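Local atomic coordinates of nickel-dependent hydrogenase large subunit (Allochromatium vinosum, PDB entry 3MYR), a protein that oxidises molecular hydrogen as the large subunit of a membrane-bound [NiFe] hydrogenase, carrying the nickel-iron active centre and a magnesium ion. Residues E334-N339 with E347-L352; Q325-H330 with A378-G383. All blocks are in the same frame, centred on the assembly; numbering follows the deposited sequence.

Both contacts belong to the long irregular connection between strands 324-327 and 378-381 of the large subunit: contact 2 pairs the two strands at its base, and contact 1 joins two pieces of the loop that runs between them. Contact 2 is buried and held by regular backbone hydrogen bonds, with a phenylalanine and the methylenes of an arginine packed on one face. Contact 1 lies at the surface, has no regular strand, and has one backbone-to-backbone bond, otherwise using side-chain amides and waters. The centres of contact 1 and contact 2 are about 12 Å apart. Tyr335 of contact 1 links them, its OH lying 2.8 Å from the carbonyl O of Glu326 in contact 2, a probable hydrogen bond, while its ring packs on Val328.

Contact 1: E334-N339 with E347-L352; sequences EYSVGN and EGQTNL
Gln349 meets Ser336 in the type I beta turn Tyr335 to Gly338, and Asn351 meets Glu334 just before it, all within the irregular connection between strands 324-327 and 378-381. The extended Gln349 chain, its CG anti to the carbonyl carbon (chi1 -66°), carries its amide to Ser336 and uses both ends there: OE1 accepts from Ser336 N at 2.9 Å in a nearly straight bond, and NE2 donates to Ser336 OG, which lies somewhat out of the amide plane. The Tyr335 ring is turned 56° from this amide and has the carbonyl O of Gln349 at its edge, 3.5 Å from CE1. The side-chain amide of Asn351 reaches back to Glu334, its ND2 donating in its own plane to Glu334 O, while Glu334 N donates to the backbone carbonyl O of Asn351 at 3.0 Å. Glu334 O is thus gripped twice, since water 1 also donates to it and accepts from Asn351 N. Across the two ends of the turn, Asn339 OD1 takes the Tyr335 N-H and its ND2 meets Glu334 OE1 from above the carboxylate plane. The Tyr335 hydroxyl, whose main partner is Glu326 O, also accepts from water 2, which takes the N-H of Gln349 at 3.0 Å.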
# COMPACT_ATOMS: atom_id res chain seq x y z
N GLU B 334 -0.69 17.58 -19.62
CA GLU B 334 -1.23 18.67 -20.44
C GLU B 334 -2.73 18.87 -20.08
O GLU B 334 -3.50 17.91 -19.96
CB GLU B 334 -1.05 18.25 -21.91
CG GLU B 334 -1.04 19.36 -22.92
CD GLU B 334 0.27 20.15 -22.93
OE1 GLU B 334 0.19 21.39 -23.00
OE2 GLU B 334 1.38 19.55 -22.90
N TYR B 335 -3.12 20.12 -19.83
CA TYR B 335 -4.51 20.48 -19.61
C TYR B 335 -4.98 21.26 -20.83
O TYR B 335 -4.37 22.26 -21.22
CB TYR B 335 -4.67 21.40 -18.38
CG TYR B 335 -4.69 20.77 -17.01
CD1 TYR B 335 -4.65 19.37 -16.84
CD2 TYR B 335 -4.72 21.57 -15.85
CE1 TYR B 335 -4.66 18.79 -15.56
CE2 TYR B 335 -4.74 21.00 -14.57
CZ TYR B 335 -4.73 19.61 -14.46
OH TYR B 335 -4.82 19.06 -13.23
N SER B 336 -6.12 20.87 -21.39
CA SER B 336 -6.72 21.59 -22.52
C SER B 336 -7.14 22.98 -22.12
O SER B 336 -7.24 23.84 -22.97
CB SER B 336 -7.92 20.80 -23.06
OG SER B 336 -8.93 20.81 -22.10
N VAL B 337 -7.35 23.25 -20.83
CA VAL B 337 -7.71 24.63 -20.44
C VAL B 337 -6.47 25.50 -20.26
O VAL B 337 -6.60 26.69 -19.99
CB VAL B 337 -8.63 24.67 -19.18
CG1 VAL B 337 -10.00 23.94 -19.48
CG2 VAL B 337 -7.93 23.99 -17.97
N GLY B 338 -5.27 24.93 -20.40
CA GLY B 338 -4.05 25.70 -20.12
C GLY B 338 -3.35 25.15 -18.90
O GLY B 338 -4.01 24.82 -17.90
N ASN B 339 -2.02 24.98 -19.01
CA ASN B 339 -1.22 24.28 -17.99
C ASN B 339 -0.95 25.07 -16.73
O ASN B 339 -0.29 24.59 -15.81
CB ASN B 339 0.10 23.81 -18.59
CG ASN B 339 -0.12 22.78 -19.67
OD1 ASN B 339 -1.19 22.11 -19.73
ND2 ASN B 339 0.82 22.72 -20.62
N GLU B 347 -13.74 17.71 -13.08
CA GLU B 347 -13.31 18.18 -14.41
C GLU B 347 -11.83 17.85 -14.67
O GLU B 347 -11.20 18.40 -15.58
CB GLU B 347 -13.49 19.68 -14.48
CG GLU B 347 -14.96 20.06 -14.39
CD GLU B 347 -15.15 21.56 -14.16
OE1 GLU B 347 -15.87 22.17 -14.98
OE2 GLU B 347 -14.59 22.12 -13.15
N GLY B 348 -11.31 16.88 -13.91
CA GLY B 348 -9.87 16.54 -13.96
C GLY B 348 -9.52 16.03 -15.32
O GLY B 348 -10.38 15.49 -16.02
N GLN B 349 -8.24 16.10 -15.67
CA GLN B 349 -7.79 15.57 -16.96
C GLN B 349 -6.46 14.90 -16.71
O GLN B 349 -5.67 15.42 -15.88
CB GLN B 349 -7.54 16.72 -17.97
CG GLN B 349 -8.78 17.48 -18.40
CD GLN B 349 -8.43 18.62 -19.38
OE1 GLN B 349 -7.44 18.56 -20.12
NE2 GLN B 349 -9.28 19.64 -19.42
N THR B 350 -6.21 13.78 -17.41
CA THR B 350 -5.00 12.99 -17.18
C THR B 350 -4.43 12.68 -18.58
O THR B 350 -4.73 11.63 -19.17
CB THR B 350 -5.28 11.69 -16.32
OG1 THR B 350 -5.89 12.09 -15.08
CG2 THR B 350 -3.98 10.99 -15.97
N ASN B 351 -3.78 13.69 -19.16
CA ASN B 351 -3.16 13.55 -20.48
C ASN B 351 -1.64 13.57 -20.25
O ASN B 351 -1.09 14.61 -19.89
CB ASN B 351 -3.54 14.73 -21.41
CG ASN B 351 -5.08 14.92 -21.53
OD1 ASN B 351 -5.79 13.99 -21.88
ND2 ASN B 351 -5.57 16.11 -21.22
N LEU B 352 -0.99 12.44 -20.42
CA LEU B 352 0.44 12.29 -20.03
C LEU B 352 1.33 13.06 -21.01
O LEU B 352 1.20 12.85 -22.20
CB LEU B 352 0.87 10.81 -20.04
CG LEU B 352 -0.01 9.79 -19.30
CD1 LEU B 352 0.73 8.42 -19.16
CD2 LEU B 352 -0.29 10.30 -17.92
O HOH W 1 -3.61 16.23 -17.74
O HOH W 2 -6.80 17.00 -13.20

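Contact 2: Q325-H330 with A378-G383; sequences QEFVNH and APRWKG
A two-stranded antiparallel sheet, 324-327 against 378-381, closes the base of a long irregular loop beside the magnesium site. Gln325 with Arg380 and Phe327 with Ala378 are hydrogen-bonded pairs; Glu326 with Pro379, between them, is a non-hydrogen-bonded pair, as suits a proline without an N-H. Arg380 N donates to Gln325 O at 2.9 Å, and Ala378 N to Phe327 O at 2.8 Å; the return bond from Phe327 N reaches Ala378 O from above the carbonyl plane. On the face of Phe327 and Arg380, the arginine's CB and CG meet the CD2 and CE2 atoms of Phe327, CG 3.9 Å from CD2, and the two side chains cross at about a right angle. A bend at chi2 (-63°) takes the guanidinium group away from the partner strand, and NH1 turns back to the carbonyl O of Pro379, 2.8 Å away and in the guanidinium plane. NE makes a salt bridge to Asp518, and NH2 bonds to the carbonyl oxygens of Pro516 and Gln522. An alanine in place of Arg380 would lose these bonds and would probably leave Asp518 without its mate and a gap beside the Phe327 ring. On the other face, the Glu326 side chain runs obliquely to that of Pro379, OE1 4.0 Å from Pro379 CG, and comes within about 4 Å of the magnesium ion, whose protein ligands are Glu42, Ala506 and His561. At the Gln325-Arg380 end, water 3 accepts from Gln325 NE2 at 3.0 Å and from Gly383 N at 2.8 Å.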
# COMPACT_ATOMS: atom_id res chain seq x y z
N GLN B 325 -8.42 21.64 -6.02
CA GLN B 325 -8.03 21.64 -7.42
C GLN B 325 -6.69 21.02 -7.58
O GLN B 325 -5.87 21.17 -6.68
CB GLN B 325 -7.90 23.09 -7.96
CG GLN B 325 -9.12 23.97 -7.75
CD GLN B 325 -8.86 25.42 -8.15
OE1 GLN B 325 -9.40 25.86 -9.12
NE2 GLN B 325 -8.04 26.18 -7.38
N GLU B 326 -6.42 20.45 -8.75
CA GLU B 326 -5.08 19.94 -8.99
C GLU B 326 -4.42 20.75 -10.09
O GLU B 326 -5.05 20.99 -11.17
CB GLU B 326 -5.12 18.48 -9.42
CG GLU B 326 -5.64 17.53 -8.32
CD GLU B 326 -5.68 16.08 -8.77
OE1 GLU B 326 -4.83 15.31 -8.25
OE2 GLU B 326 -6.56 15.70 -9.60
N PHE B 327 -3.17 21.08 -9.83
CA PHE B 327 -2.38 21.93 -10.73
C PHE B 327 -1.28 21.08 -11.35
O PHE B 327 -0.89 20.01 -10.80
CB PHE B 327 -1.76 23.12 -9.97
CG PHE B 327 -2.76 24.17 -9.59
CD1 PHE B 327 -2.97 25.31 -10.42
CD2 PHE B 327 -3.50 24.06 -8.42
CE1 PHE B 327 -3.90 26.33 -10.04
CE2 PHE B 327 -4.44 25.06 -8.03
CZ PHE B 327 -4.64 26.21 -8.85
N VAL B 328 -0.81 21.53 -12.52
CA VAL B 328 0.19 20.82 -13.28
C VAL B 328 1.31 21.75 -13.76
O VAL B 328 2.05 21.40 -14.65
CB VAL B 328 -0.38 19.99 -14.39
CG1 VAL B 328 -1.36 18.93 -13.82
CG2 VAL B 328 -1.06 20.89 -15.50
N ASN B 329 1.46 22.91 -13.12
CA ASN B 329 2.51 23.87 -13.53
C ASN B 329 3.88 23.21 -13.48
O ASN B 329 4.76 23.69 -14.15
CB ASN B 329 2.62 25.03 -12.55
CG ASN B 329 1.28 25.65 -12.20
OD1 ASN B 329 0.58 25.15 -11.31
ND2 ASN B 329 0.96 26.79 -12.84
N HIS B 330 4.08 22.20 -12.61
CA HIS B 330 5.38 21.49 -12.53
C HIS B 330 5.21 19.96 -12.59
O HIS B 330 5.99 19.24 -11.97
CB HIS B 330 6.14 21.89 -11.27
CG HIS B 330 6.73 23.26 -11.35
ND1 HIS B 330 6.16 24.36 -10.76
CD2 HIS B 330 7.81 23.71 -12.04
CE1 HIS B 330 6.90 25.43 -11.01
NE2 HIS B 330 7.91 25.07 -11.78
N ALA B 378 -0.27 18.47 -8.58
CA ALA B 378 -0.15 19.28 -7.36
C ALA B 378 -1.50 19.73 -6.78
O ALA B 378 -2.06 20.71 -7.26
CB ALA B 378 0.76 20.49 -7.63
N PRO B 379 -2.03 18.97 -5.81
CA PRO B 379 -3.36 19.29 -5.28
C PRO B 379 -3.19 20.47 -4.33
O PRO B 379 -2.20 20.52 -3.58
CB PRO B 379 -3.76 18.00 -4.49
CG PRO B 379 -2.94 16.94 -5.12
CD PRO B 379 -1.59 17.66 -5.31
N ARG B 380 -4.16 21.37 -4.33
CA ARG B 380 -4.15 22.52 -3.43
C ARG B 380 -5.57 22.67 -2.85
O ARG B 380 -6.55 22.33 -3.53
CB ARG B 380 -3.76 23.82 -4.21
CG ARG B 380 -2.31 23.85 -4.76
CD ARG B 380 -1.33 23.80 -3.61
NE ARG B 380 0.08 23.83 -4.05
CZ ARG B 380 0.87 22.76 -4.20
NH1 ARG B 380 0.39 21.53 -4.05
NH2 ARG B 380 2.15 22.90 -4.55
N TRP B 381 -5.68 23.20 -1.64
CA TRP B 381 -6.98 23.39 -1.01
C TRP B 381 -7.17 24.89 -0.93
O TRP B 381 -6.41 25.56 -0.20
CB TRP B 381 -7.00 22.77 0.40
CG TRP B 381 -8.38 22.89 1.05
CD1 TRP B 381 -9.50 22.14 0.76
CD2 TRP B 381 -8.79 23.85 2.04
NE1 TRP B 381 -10.55 22.57 1.53
CE2 TRP B 381 -10.16 23.63 2.29
CE3 TRP B 381 -8.13 24.87 2.75
CZ2 TRP B 381 -10.89 24.38 3.25
CZ3 TRP B 381 -8.86 25.66 3.67
CH2 TRP B 381 -10.24 25.41 3.90
N LYS B 382 -8.11 25.44 -1.71
CA LYS B 382 -8.28 26.92 -1.80
C LYS B 382 -6.93 27.62 -2.05
O LYS B 382 -6.59 28.61 -1.39
CB LYS B 382 -8.93 27.44 -0.50
CG LYS B 382 -10.40 26.99 -0.32
CD LYS B 382 -11.09 27.69 0.89
CE LYS B 382 -12.47 27.09 1.08
NZ LYS B 382 -13.24 27.68 2.26
N GLY B 383 -6.11 27.09 -2.96
CA GLY B 383 -4.78 27.65 -3.20
C GLY B 383 -3.65 27.30 -2.22
O GLY B 383 -2.53 27.60 -2.50
O HOH W 3 -7.12 25.08 -4.70